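Local coordinates for protein beta-hexosaminidase Amuc_2018 (Akkermansia muciniphila, PDB 6JEB) that hydrolyses terminal, beta-linked N-acetylglucosamine and N-acetylgalactosamine units at the non-reducing ends of glycans, including unbranched N-glycans and chitobiose, at residues A[62-65]-A[66-70]; A[165-168]-A[169-173]; A[259-262]-A[263-266]; A[269-272]-A[273-276]; A[444-447]-A[448-451]. One frame throughout, in Å; residues are numbered along the deposited sequence. Where two conformers were deposited one is given.

Contact 1 of 5, residues A[62-65]-A[66-70]; sequences LATL and RQLRD
On helix 55-73 of the N-terminal alpha/beta domain, L65 and R69 lie one turn apart and cross at a slant, CD2 of the leucine lying over one face of the guanidinium, toward its rim. CD2 of L65 is 3.5 Å from NH2 of R69, and L65 CG is 3.7 Å from R69 CZ. The leucine CG lies anti to its own backbone N (chi1 -173°), which carries the fork along the helix to the arginine. R69 N donates to L65 O at 2.8 Å, a bond of the main-chain helical pattern. NH2 of R69 also hydrogen-bonds to L23 O. With an alanine here CD2 is gone, and R69, though still tied to L23 O, would probably be less firmly fixed on this side. Round the helix, T64 CG2 and L68 CD1 stand 4.2 Å apart, and both side chains touch L41 and I84 of the neighbouring sheet, while T64 OG1 meets Y39 OH. Leucine suits the guanidinium face because that face forms no hydrogen bonds: apolar cover there still lets NH2 use its in-plane N-H groups.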
loop_
_atom_site.group_PDB
_atom_site.type_symbol
_atom_site.label_atom_id
_atom_site.label_comp_id
_atom_site.label_asym_id
_atom_site.label_seq_id
_atom_site.Cartn_x
_atom_site.Cartn_y
_atom_site.Cartn_z
ATOM N N LEU A 62 -0.487 -14.277 17.333
ATOM C CA LEU A 62 -0.919 -15.466 16.609
ATOM C C LEU A 62 -0.205 -15.597 15.266
ATOM O O LEU A 62 0.041 -16.719 14.809
ATOM C CB LEU A 62 -2.444 -15.464 16.449
ATOM C CG LEU A 62 -3.242 -15.616 17.750
ATOM C CD1 LEU A 62 -4.734 -15.357 17.524
ATOM C CD2 LEU A 62 -3.012 -16.997 18.363
ATOM N N ALA A 63 0.133 -14.471 14.623
ATOM C CA ALA A 63 0.908 -14.529 13.385
ATOM C C ALA A 63 2.312 -15.073 13.638
ATOM O O ALA A 63 2.834 -15.868 12.842
ATOM C CB ALA A 63 0.971 -13.145 12.738
ATOM N N THR A 64 2.941 -14.661 14.739
ATOM C CA THR A 64 4.227 -15.247 15.097
ATOM C C THR A 64 4.087 -16.731 15.401
ATOM O O THR A 64 4.913 -17.543 14.963
ATOM C CB THR A 64 4.802 -14.489 16.291
ATOM O OG1 THR A 64 5.108 -13.156 15.864
ATOM C CG2 THR A 64 6.067 -15.173 16.824
ATOM N N LEU A 65 3.046 -17.108 16.144
ATOM C CA LEU A 65 2.811 -18.520 16.433
ATOM C C LEU A 65 2.650 -19.326 15.147
ATOM O O LEU A 65 3.131 -20.462 15.052
ATOM C CB LEU A 65 1.579 -18.662 17.328
ATOM C CG LEU A 65 1.250 -20.045 17.884
ATOM C CD1 LEU A 65 2.429 -20.578 18.675
ATOM C CD2 LEU A 65 -0.009 -19.975 18.748
ATOM N N ARG A 66 1.986 -18.745 14.146
ATOM C CA ARG A 66 1.823 -19.413 12.859
ATOM C C ARG A 66 3.179 -19.682 12.213
ATOM O O ARG A 66 3.429 -20.777 11.695
ATOM C CB ARG A 66 0.938 -18.530 11.972
ATOM C CG ARG A 66 0.593 -19.065 10.606
ATOM C CD ARG A 66 -0.575 -18.265 9.988
ATOM N NE ARG A 66 -0.312 -16.826 9.982
ATOM C CZ ARG A 66 -1.248 -15.879 9.964
ATOM N NH1 ARG A 66 -2.542 -16.195 9.949
ATOM N NH2 ARG A 66 -0.888 -14.606 9.952
ATOM N N GLN A 67 4.071 -18.681 12.232
ATOM C CA GLN A 67 5.396 -18.875 11.649
ATOM C C GLN A 67 6.193 -19.909 12.433
ATOM O O GLN A 67 6.917 -20.721 11.841
ATOM C CB GLN A 67 6.152 -17.548 11.558
ATOM C CG GLN A 67 5.527 -16.583 10.564
ATOM C CD GLN A 67 6.486 -15.496 10.114
ATOM O OE1 GLN A 67 7.621 -15.417 10.588
ATOM N NE2 GLN A 67 6.039 -14.657 9.184
ATOM N N LEU A 68 6.073 -19.899 13.764
ATOM C CA LEU A 68 6.763 -20.904 14.570
ATOM C C LEU A 68 6.221 -22.299 14.290
ATOM O O LEU A 68 6.984 -23.274 14.283
ATOM C CB LEU A 68 6.646 -20.568 16.055
ATOM C CG LEU A 68 7.446 -19.354 16.519
ATOM C CD1 LEU A 68 7.140 -19.092 17.978
ATOM C CD2 LEU A 68 8.941 -19.573 16.300
ATOM N N ARG A 69 4.908 -22.416 14.060
ATOM C CA ARG A 69 4.345 -23.713 13.696
ATOM C C ARG A 69 4.867 -24.181 12.344
ATOM O O ARG A 69 5.142 -25.376 12.159
ATOM C CB ARG A 69 2.820 -23.657 13.719
ATOM C CG ARG A 69 2.280 -23.562 15.126
ATOM C CD ARG A 69 0.788 -23.359 15.199
ATOM N NE ARG A 69 0.359 -23.515 16.587
ATOM C CZ ARG A 69 -0.773 -23.046 17.093
ATOM N NH1 ARG A 69 -1.620 -22.364 16.329
ATOM N NH2 ARG A 69 -1.049 -23.258 18.372
ATOM N N ASP A 70 5.007 -23.259 11.388
ATOM C CA ASP A 70 5.593 -23.626 10.104
ATOM C C ASP A 70 7.045 -24.062 10.273
ATOM O O ASP A 70 7.490 -25.030 9.642
ATOM C CB ASP A 70 5.467 -22.471 9.109
ATOM C CG ASP A 70 4.020 -22.204 8.698
ATOM O OD1 ASP A 70 3.158 -23.088 8.902
ATOM O OD2 ASP A 70 3.744 -21.107 8.165
HETATM O O HOH W 1 2.037 -15.254 10.284
#

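Contact 2 of 5, residues A[165-168]-A[169-173]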
loop_
_atom_site.group_PDB
_atom_site.type_symbol
_atom_site.label_atom_id
_atom_site.label_comp_id
_atom_site.label_asym_id
_atom_site.label_seq_id
_atom_site.Cartn_x
_atom_site.Cartn_y
_atom_site.Cartn_z
ATOM N N TYR A 165 -15.211 -3.950 -9.377
ATOM C CA TYR A 165 -15.696 -4.619 -8.179
ATOM C C TYR A 165 -17.175 -4.320 -7.982
ATOM O O TYR A 165 -17.677 -3.278 -8.403
ATOM C CB TYR A 165 -14.900 -4.151 -6.949
ATOM C CG TYR A 165 -13.456 -4.556 -7.071
ATOM C CD1 TYR A 165 -13.088 -5.898 -6.995
ATOM C CD2 TYR A 165 -12.465 -3.611 -7.317
ATOM C CE1 TYR A 165 -11.773 -6.284 -7.153
ATOM C CE2 TYR A 165 -11.147 -3.987 -7.471
ATOM C CZ TYR A 165 -10.806 -5.323 -7.393
ATOM O OH TYR A 165 -9.494 -5.697 -7.562
ATOM N N THR A 166 -17.883 -5.256 -7.361
ATOM C CA THR A 166 -19.206 -4.927 -6.852
ATOM C C THR A 166 -19.071 -4.379 -5.436
ATOM O O THR A 166 -18.072 -4.610 -4.747
ATOM C CB THR A 166 -20.115 -6.156 -6.818
ATOM O OG1 THR A 166 -19.631 -7.074 -5.828
ATOM C CG2 THR A 166 -20.146 -6.845 -8.172
ATOM N N LYS A 167 -20.100 -3.645 -5.003
ATOM C CA LYS A 167 -20.124 -3.166 -3.624
ATOM C C LYS A 167 -20.035 -4.331 -2.644
ATOM O O LYS A 167 -19.328 -4.250 -1.633
ATOM C CB LYS A 167 -21.387 -2.334 -3.377
ATOM C CG LYS A 167 -21.507 -1.768 -1.965
ATOM C CD LYS A 167 -22.692 -0.812 -1.875
ATOM C CE LYS A 167 -22.344 0.429 -1.092
ATOM N NZ LYS A 167 -23.458 1.430 -1.075
ATOM N N GLN A 168 -20.727 -5.432 -2.946
ATOM C CA GLN A 168 -20.678 -6.606 -2.080
ATOM C C GLN A 168 -19.271 -7.200 -2.017
ATOM O O GLN A 168 -18.819 -7.627 -0.945
ATOM C CB GLN A 168 -21.695 -7.630 -2.580
ATOM C CG GLN A 168 -21.961 -8.774 -1.634
ATOM C CD GLN A 168 -23.159 -9.603 -2.073
ATOM O OE1 GLN A 168 -24.308 -9.262 -1.777
ATOM N NE2 GLN A 168 -22.899 -10.689 -2.794
ATOM N N GLU A 169 -18.556 -7.229 -3.147
ATOM C CA GLU A 169 -17.174 -7.705 -3.125
ATOM C C GLU A 169 -16.287 -6.813 -2.265
ATOM O O GLU A 169 -15.409 -7.307 -1.550
ATOM C CB GLU A 169 -16.606 -7.790 -4.540
ATOM C CG GLU A 169 -17.061 -8.995 -5.332
ATOM C CD GLU A 169 -16.546 -8.946 -6.762
ATOM O OE1 GLU A 169 -16.411 -7.821 -7.303
ATOM O OE2 GLU A 169 -16.268 -10.027 -7.341
ATOM N N LEU A 170 -16.459 -5.492 -2.359
ATOM C CA LEU A 170 -15.614 -4.609 -1.561
ATOM C C LEU A 170 -15.927 -4.738 -0.073
ATOM O O LEU A 170 -15.011 -4.706 0.762
ATOM C CB LEU A 170 -15.728 -3.170 -2.056
ATOM C CG LEU A 170 -15.166 -2.965 -3.466
ATOM C CD1 LEU A 170 -15.462 -1.562 -3.968
ATOM C CD2 LEU A 170 -13.664 -3.238 -3.517
ATOM N N LYS A 171 -17.209 -4.914 0.280
ATOM C CA LYS A 171 -17.548 -5.138 1.682
ATOM C C LYS A 171 -17.014 -6.480 2.170
ATOM O O LYS A 171 -16.588 -6.600 3.329
ATOM C CB LYS A 171 -19.057 -5.008 1.910
ATOM C CG LYS A 171 -19.565 -3.577 1.717
ATOM C CD LYS A 171 -21.029 -3.412 2.094
ATOM C CE LYS A 171 -21.420 -1.936 2.078
ATOM N NZ LYS A 171 -22.796 -1.661 2.602
ATOM N N GLU A 172 -17.014 -7.495 1.300
ATOM C CA GLU A 172 -16.377 -8.761 1.645
ATOM C C GLU A 172 -14.892 -8.557 1.928
ATOM O O GLU A 172 -14.361 -9.054 2.931
ATOM C CB GLU A 172 -16.566 -9.786 0.523
ATOM C CG GLU A 172 -15.873 -11.107 0.839
ATOM C CD GLU A 172 -15.685 -12.009 -0.364
ATOM O OE1 GLU A 172 -15.592 -11.498 -1.504
ATOM O OE2 GLU A 172 -15.627 -13.239 -0.170
ATOM N N LEU A 173 -14.205 -7.826 1.046
ATOM C CA LEU A 173 -12.778 -7.581 1.223
ATOM C C LEU A 173 -12.503 -6.870 2.542
ATOM O O LEU A 173 -11.553 -7.218 3.255
ATOM C CB LEU A 173 -12.255 -6.740 0.056
ATOM C CG LEU A 173 -10.781 -6.334 0.130
ATOM C CD1 LEU A 173 -9.867 -7.552 0.064
ATOM C CD2 LEU A 173 -10.449 -5.332 -0.985
#
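The backbone N of E169 donates to T166 OG1 at 2.9 Å, and T166 N returns a bond of 3.0 Å to E169 OE1. The two exchanges make a capping box at the start of helix 167-178, with T166 as N-cap. T166 places OG1 between its backbone N and carbonyl carbon (chi1 68°), facing the first turn. OE1 receives T166 N on its anti side, 25° out of the carboxylate plane, and also lies at the edge of the Y165 ring, 3.9 Å from CD1. Glutamate suits the place because its extended chain reaches back to an N-H that the helix itself cannot bond; a leucine in its place would probably leave T166 N without this acceptor and the helix start less firmly held. Y165 CB packs at 3.7 Å on L170 CG. Within the catalytic barrel, Y165 and L173 rest on L109 of helix 106-118. On helix 230-246, L170 touches I246, while K167 and K171 lie side by side and share D245, K167 also pairing with E242.

Contact 3 of 5, residues A[259-262]-A[263-266]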
loop_
_atom_site.group_PDB
_atom_site.type_symbol
_atom_site.label_atom_id
_atom_site.label_comp_id
_atom_site.label_asym_id
_atom_site.label_seq_id
_atom_site.Cartn_x
_atom_site.Cartn_y
_atom_site.Cartn_z
ATOM N N ALA A 259 0.288 15.572 -11.547
ATOM C CA ALA A 259 -0.842 16.389 -11.985
ATOM C C ALA A 259 -0.311 17.725 -12.491
ATOM O O ALA A 259 -0.439 18.754 -11.807
ATOM C CB ALA A 259 -1.855 16.581 -10.857
ATOM N N PRO A 260 0.273 17.756 -13.692
ATOM C CA PRO A 260 0.731 19.034 -14.245
ATOM C C PRO A 260 -0.467 19.938 -14.488
ATOM O O PRO A 260 -1.561 19.478 -14.814
ATOM C CB PRO A 260 1.390 18.625 -15.565
ATOM C CG PRO A 260 0.651 17.399 -15.976
ATOM C CD PRO A 260 0.346 16.668 -14.686
ATOM N N THR A 261 -0.257 21.241 -14.327
ATOM C CA THR A 261 -1.383 22.165 -14.279
ATOM C C THR A 261 -1.581 22.963 -15.563
ATOM O O THR A 261 -2.377 23.907 -15.569
ATOM C CB THR A 261 -1.251 23.100 -13.080
ATOM O OG1 THR A 261 0.047 23.693 -13.091
ATOM C CG2 THR A 261 -1.450 22.327 -11.772
ATOM N N GLU A 262 -0.907 22.581 -16.650
ATOM C CA GLU A 262 -1.020 23.285 -17.926
ATOM C C GLU A 262 -2.473 23.537 -18.327
ATOM O O GLU A 262 -2.826 24.643 -18.754
ATOM C CB GLU A 262 -0.304 22.474 -19.006
ATOM C CG GLU A 262 -0.512 22.991 -20.412
ATOM C CD GLU A 262 0.057 22.057 -21.460
ATOM O OE1 GLU A 262 0.954 21.256 -21.122
ATOM O OE2 GLU A 262 -0.399 22.119 -22.621
ATOM N N LEU A 263 -3.332 22.519 -18.213
ATOM C CA LEU A 263 -4.706 22.698 -18.682
ATOM C C LEU A 263 -5.530 23.570 -17.741
ATOM O O LEU A 263 -6.423 24.290 -18.205
ATOM C CB LEU A 263 -5.386 21.352 -18.960
ATOM C CG LEU A 263 -4.756 20.535 -20.095
ATOM C CD1 LEU A 263 -5.620 19.321 -20.453
ATOM C CD2 LEU A 263 -4.507 21.402 -21.327
ATOM N N TRP A 264 -5.263 23.518 -16.428
ATOM C CA TRP A 264 -5.873 24.486 -15.520
ATOM C C TRP A 264 -5.463 25.908 -15.882
ATOM O O TRP A 264 -6.290 26.831 -15.848
ATOM C CB TRP A 264 -5.469 24.196 -14.076
ATOM C CG TRP A 264 -6.274 23.133 -13.395
ATOM C CD1 TRP A 264 -7.286 22.373 -13.937
ATOM C CD2 TRP A 264 -6.159 22.727 -12.026
ATOM N NE1 TRP A 264 -7.785 21.510 -12.987
ATOM C CE2 TRP A 264 -7.112 21.710 -11.807
ATOM C CE3 TRP A 264 -5.336 23.125 -10.963
ATOM C CZ2 TRP A 264 -7.269 21.085 -10.567
ATOM C CZ3 TRP A 264 -5.490 22.505 -9.734
ATOM C CH2 TRP A 264 -6.447 21.492 -9.544
ATOM N N GLU A 265 -4.184 26.110 -16.211
ATOM C CA GLU A 265 -3.729 27.448 -16.581
ATOM C C GLU A 265 -4.497 27.970 -17.787
ATOM O O GLU A 265 -4.872 29.148 -17.825
ATOM C CB GLU A 265 -2.223 27.450 -16.867
ATOM C CG GLU A 265 -1.615 28.854 -16.963
ATOM C CD GLU A 265 -1.897 29.538 -18.292
ATOM O OE1 GLU A 265 -1.940 28.838 -19.325
ATOM O OE2 GLU A 265 -2.089 30.775 -18.298
ATOM N N LYS A 266 -4.755 27.101 -18.771
ATOM C CA LYS A 266 -5.392 27.503 -20.021
ATOM C C LYS A 266 -6.909 27.526 -19.953
ATOM O O LYS A 266 -7.538 28.196 -20.781
ATOM C CB LYS A 266 -4.990 26.543 -21.146
ATOM C CG LYS A 266 -3.541 26.647 -21.552
ATOM C CD LYS A 266 -3.190 25.640 -22.624
ATOM C CE LYS A 266 -1.722 25.772 -23.012
ATOM N NZ LYS A 266 -1.317 24.768 -24.034
HETATM O O HOH W 2 -2.837 19.943 -17.104
HETATM O O HOH W 3 -0.460 26.571 -19.816
#
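W264 brings CE3 of its indole to 4.0 Å from CG2 of T261, the methyl meeting the ring obliquely as the two side chains cross. T261 is the N-cap of helix 262-266, yet its hydroxyl makes no capping bond; its contribution is the carbonyl, since E265 N donates to T261 O at 2.9 Å, almost straight down the C=O direction. Water mends part of the helix start, taking a bond from L263 N (2.8 Å) and giving one to P260 O (2.7 Å). One turn apart, E262 and K266 run side by side and close a salt bridge, K266 NZ to E262 OE2 at 3.1 Å. The ammonium approaches OE2 on its anti side, 28° out of the carboxylate plane. OE1 of the same glutamate pairs with K222, which probably stabilises its negative charge. Tryptophan suits its buried place, as NE1 bonds to V225 O while the ring lies against C206 beside the zinc. The contact thus divides its chemistry: the indole, its one N-H bonded, toward the metal site, paired charges on the outer side.

Contact 4 of 5, residues A[269-272]-A[273-276]; sequences LCRE and ARTR. With ZN (zinc ion), chain B.
R274 turns back over C270 and R271, one helical turn before it. Its CB lies 3.5 Å from C270 O, and CG passes still closer to the same oxygen, at 3.4 Å. The chain then bends at chi3 (-57°), which folds the guanidinium down on the backbone: C270 O and R271 CA both sit over one face. NE forms a salt bridge with E282. NH1 comes to 3.6 Å from C270 CB and hydrogen-bonds to W264 O and Q285 OE1, whereas NH2 reaches 3.4 Å from R271 CG and bonds to E265 O. The guanidinium of R271 stands almost perpendicular to that of R274, planes 88° apart, and its NE goes to E265 O as well.

C270 SG binds the zinc ion at 2.4 Å, and C206, C226 and C267 complete the four-cysteine site; C267 and C270 are its CxxC pair. Farther round helix 268-277, R271 O is gripped twice by T275, from opposite faces of its plane: N at 3.1 Å and OG1 at 3.2 Å. The hydroxyl bond lets a threonine fit on this exposed turn. Arginine suits the inner position, since its several N-H groups satisfy carbonyls at the end of helix 262-266. These oxygens and E282 probably ease the closeness of the two like charges, while the positive charge of R274 is likely to help balance the nearby zinc-bound thiolates.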
loop_
_atom_site.group_PDB
_atom_site.type_symbol
_atom_site.label_atom_id
_atom_site.label_comp_id
_atom_site.label_asym_id
_atom_site.label_seq_id
_atom_site.Cartn_x
_atom_site.Cartn_y
_atom_site.Cartn_z
ATOM N N LEU A 269 -12.603 28.670 -17.722
ATOM C CA LEU A 269 -13.305 28.744 -16.445
ATOM C C LEU A 269 -12.326 28.931 -15.295
ATOM O O LEU A 269 -12.543 29.768 -14.412
ATOM C CB LEU A 269 -14.129 27.476 -16.218
ATOM C CG LEU A 269 -15.198 27.178 -17.270
ATOM C CD1 LEU A 269 -15.897 25.871 -16.915
ATOM C CD2 LEU A 269 -16.197 28.319 -17.380
ATOM N N CYS A 270 -11.244 28.145 -15.282
ATOM C CA CYS A 270 -10.279 28.248 -14.191
ATOM C C CYS A 270 -9.559 29.592 -14.190
ATOM O O CYS A 270 -9.240 30.115 -13.115
ATOM C CB CYS A 270 -9.275 27.095 -14.245
ATOM S SG CYS A 270 -9.988 25.473 -13.844
ATOM N N ARG A 271 -9.296 30.167 -15.367
ATOM C CA ARG A 271 -8.640 31.472 -15.410
ATOM C C ARG A 271 -9.431 32.516 -14.635
ATOM O O ARG A 271 -8.870 33.254 -13.818
ATOM C CB ARG A 271 -8.443 31.924 -16.857
ATOM C CG ARG A 271 -7.275 31.250 -17.515
ATOM C CD ARG A 271 -7.183 31.607 -18.975
ATOM N NE ARG A 271 -5.899 31.176 -19.506
ATOM C CZ ARG A 271 -5.481 31.398 -20.745
ATOM N NH1 ARG A 271 -6.246 32.063 -21.603
ATOM N NH2 ARG A 271 -4.289 30.955 -21.117
ATOM N N GLU A 272 -10.742 32.597 -14.881
ATOM C CA GLU A 272 -11.545 33.602 -14.190
ATOM C C GLU A 272 -11.796 33.230 -12.736
ATOM O O GLU A 272 -11.918 34.119 -11.886
ATOM C CB GLU A 272 -12.869 33.834 -14.913
ATOM C CG GLU A 272 -12.768 34.804 -16.052
ATOM C CD GLU A 272 -12.257 36.175 -15.616
ATOM O OE1 GLU A 272 -12.856 36.806 -14.717
ATOM O OE2 GLU A 272 -11.239 36.617 -16.170
ATOM N N ALA A 273 -11.887 31.936 -12.426
ATOM C CA ALA A 273 -12.015 31.543 -11.029
ATOM C C ALA A 273 -10.788 31.962 -10.234
ATOM O O ALA A 273 -10.910 32.426 -9.094
ATOM C CB ALA A 273 -12.239 30.041 -10.917
ATOM N N ARG A 274 -9.596 31.822 -10.825
ATOM C CA ARG A 274 -8.389 32.289 -10.147
ATOM C C ARG A 274 -8.413 33.798 -9.959
ATOM O O ARG A 274 -8.005 34.303 -8.907
ATOM C CB ARG A 274 -7.135 31.866 -10.910
ATOM C CG ARG A 274 -6.822 30.385 -10.794
ATOM C CD ARG A 274 -5.414 30.074 -11.301
ATOM N NE ARG A 274 -5.210 30.510 -12.683
ATOM C CZ ARG A 274 -5.503 29.776 -13.753
ATOM N NH1 ARG A 274 -6.034 28.564 -13.611
ATOM N NH2 ARG A 274 -5.279 30.256 -14.971
ATOM N N THR A 275 -8.884 34.536 -10.970
ATOM C CA THR A 275 -8.994 35.984 -10.827
ATOM C C THR A 275 -9.937 36.347 -9.686
ATOM O O THR A 275 -9.623 37.218 -8.868
ATOM C CB THR A 275 -9.445 36.604 -12.151
ATOM O OG1 THR A 275 -8.466 36.330 -13.167
ATOM C CG2 THR A 275 -9.628 38.108 -12.016
ATOM N N ARG A 276 -11.082 35.660 -9.589
ATOM C CA ARG A 276 -12.038 35.938 -8.518
ATOM C C ARG A 276 -11.459 35.619 -7.145
ATOM O O ARG A 276 -11.720 36.339 -6.172
ATOM C CB ARG A 276 -13.321 35.131 -8.723
ATOM C CG ARG A 276 -14.153 35.544 -9.914
ATOM C CD ARG A 276 -15.549 34.917 -9.853
ATOM N NE ARG A 276 -15.559 33.459 -9.996
ATOM C CZ ARG A 276 -15.552 32.832 -11.168
ATOM N NH1 ARG A 276 -15.507 33.536 -12.293
ATOM N NH2 ARG A 276 -15.577 31.500 -11.216
HETATM ZN ZN ZN B . -11.011 24.265 -15.610
HETATM O O HOH W 4 -15.741 35.791 -13.717
#

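Contact 5 of 5, residues A[444-447]-A[448-451]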
loop_
_atom_site.group_PDB
_atom_site.type_symbol
_atom_site.label_atom_id
_atom_site.label_comp_id
_atom_site.label_asym_id
_atom_site.label_seq_id
_atom_site.Cartn_x
_atom_site.Cartn_y
_atom_site.Cartn_z
ATOM N N HIS A 444 11.949 -19.290 4.944
ATOM C CA HIS A 444 10.589 -18.943 4.549
ATOM C C HIS A 444 10.195 -19.498 3.186
ATOM O O HIS A 444 8.997 -19.590 2.897
ATOM C CB HIS A 444 10.393 -17.432 4.613
ATOM C CG HIS A 444 10.017 -16.952 5.975
ATOM N ND1 HIS A 444 8.845 -16.272 6.230
ATOM C CD2 HIS A 444 10.633 -17.107 7.171
ATOM C CE1 HIS A 444 8.769 -16.005 7.523
ATOM N NE2 HIS A 444 9.838 -16.508 8.118
ATOM N N ARG A 445 11.151 -19.868 2.338
ATOM C CA ARG A 445 10.755 -20.495 1.083
ATOM C C ARG A 445 9.886 -21.719 1.349
ATOM O O ARG A 445 8.813 -21.874 0.752
ATOM C CB ARG A 445 11.966 -20.872 0.239
ATOM C CG ARG A 445 11.528 -21.381 -1.119
ATOM C CD ARG A 445 12.650 -21.938 -1.953
ATOM N NE ARG A 445 12.125 -22.471 -3.204
ATOM C CZ ARG A 445 12.688 -23.465 -3.881
ATOM N NH1 ARG A 445 13.795 -24.034 -3.420
ATOM N NH2 ARG A 445 12.142 -23.895 -5.012
ATOM N N GLN A 446 10.318 -22.586 2.272
ATOM C CA GLN A 446 9.530 -23.774 2.593
ATOM C C GLN A 446 8.240 -23.413 3.317
ATOM O O GLN A 446 7.195 -24.035 3.081
ATOM C CB GLN A 446 10.355 -24.755 3.429
ATOM C CG GLN A 446 11.456 -25.465 2.660
ATOM C CD GLN A 446 10.953 -26.157 1.408
ATOM O OE1 GLN A 446 9.918 -26.823 1.422
ATOM N NE2 GLN A 446 11.688 -26.000 0.312
ATOM N N PHE A 447 8.287 -22.414 4.212
ATOM C CA PHE A 447 7.072 -22.024 4.929
ATOM C C PHE A 447 5.987 -21.604 3.948
ATOM O O PHE A 447 4.829 -22.031 4.056
ATOM C CB PHE A 447 7.328 -20.849 5.882
ATOM C CG PHE A 447 8.364 -21.093 6.954
ATOM C CD1 PHE A 447 8.930 -22.338 7.173
ATOM C CD2 PHE A 447 8.753 -20.035 7.764
ATOM C CE1 PHE A 447 9.887 -22.513 8.168
ATOM C CE2 PHE A 447 9.701 -20.201 8.764
ATOM C CZ PHE A 447 10.270 -21.445 8.966
ATOM N N ILE A 448 6.345 -20.746 2.989
ATOM C CA ILE A 448 5.360 -20.201 2.061
ATOM C C ILE A 448 4.935 -21.261 1.043
ATOM O O ILE A 448 3.772 -21.301 0.618
ATOM C CB ILE A 448 5.911 -18.909 1.419
ATOM C CG1 ILE A 448 6.134 -17.824 2.493
ATOM C CG2 ILE A 448 4.987 -18.402 0.314
ATOM C CD1 ILE A 448 4.876 -17.383 3.222
ATOM N N LEU A 449 5.850 -22.148 0.651
ATOM C CA LEU A 449 5.462 -23.266 -0.206
ATOM C C LEU A 449 4.427 -24.143 0.486
ATOM O O LEU A 449 3.424 -24.542 -0.120
ATOM C CB LEU A 449 6.694 -24.096 -0.567
ATOM C CG LEU A 449 7.505 -23.634 -1.772
ATOM C CD1 LEU A 449 8.827 -24.385 -1.820
ATOM C CD2 LEU A 449 6.713 -23.836 -3.071
ATOM N N LYS A 450 4.663 -24.458 1.762
ATOM C CA LYS A 450 3.748 -25.312 2.512
ATOM C C LYS A 450 2.401 -24.629 2.712
ATOM O O LYS A 450 1.346 -25.221 2.455
ATOM C CB LYS A 450 4.377 -25.654 3.865
ATOM C CG LYS A 450 3.466 -26.401 4.838
ATOM C CD LYS A 450 4.023 -26.332 6.259
ATOM C CE LYS A 450 3.362 -27.333 7.201
ATOM N NZ LYS A 450 1.911 -27.065 7.422
ATOM N N ARG A 451 2.420 -23.369 3.149
ATOM C CA ARG A 451 1.186 -22.730 3.586
ATOM C C ARG A 451 0.387 -22.175 2.416
ATOM O O ARG A 451 -0.849 -22.226 2.425
ATOM C CB ARG A 451 1.502 -21.619 4.588
ATOM C CG ARG A 451 0.292 -20.817 5.028
ATOM C CD ARG A 451 0.617 -19.952 6.229
ATOM N NE ARG A 451 0.968 -20.764 7.389
ATOM C CZ ARG A 451 0.077 -21.301 8.215
ATOM N NH1 ARG A 451 -1.221 -21.095 8.015
ATOM N NH2 ARG A 451 0.484 -22.038 9.245
#
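I448, on helix 434-452, donates its N to H444 O at 2.9 Å, and its CG1 lies 3.4 Å from the same oxygen. Its branched side chain suits a buried position, where it packs on Y118, Y119 and M456. L449 follows, its N bonded to R445 O at 3.0 Å. The side chain runs alongside R445, pointing the same way, so that CD1 comes to 4.1 Å from R445 NE. Leucine is well placed there, since it touches the aliphatic run of the arginine as well, while NE forms a salt bridge with D455. K450 bonds through its N to Q446 O at 2.9 Å and sends its amine away from the preceding turn, as befits an exposed lysine. R451 closes the segment, its N 2.9 Å from F447 O. With CG anti to the backbone N (chi1 176°), its chain bends at chi3 before NH2 meets D70 of helix 55-73.

In the turn before, F447 covers one face of the H444 imidazole, its CD2 3.5 Å above that plane, offset toward the rim. H444 uses both nitrogens: ND1 bonds to Y119 OH and NE2 to S5 O. The carbonyl partner is consistent with a proton on NE2. The buried histidine is thus held through both nitrogens and covered on a face by phenylalanine, which probably fixes its rotation, while the charged arginine ends tie this helix to acidic partners.

How the contacts relate
The five contacts form two touching pairs and one that stands apart. Contacts 1 and 5, with centres 12 Å apart, join helix 55-73 of the N-terminal domain to helix 434-452 through the salt bridge D70 OD1 to R451 NH2 (2.9 Å) and the packing of Q67 on H444. Contacts 3 and 4, 13 Å between centres, lie on consecutive helices; contact 4 supplies the zinc ligand C270 and contact 3 lays W264 beside the site. That site is on the far side of the molecule, contacts 1 and 4 being 59 Å apart between centres. Contact 3 begins directly after the catalytic E258. Contact 2 belongs to the barrel; the Y165 side chain is about 10 Å from that of the substrate-binding A401.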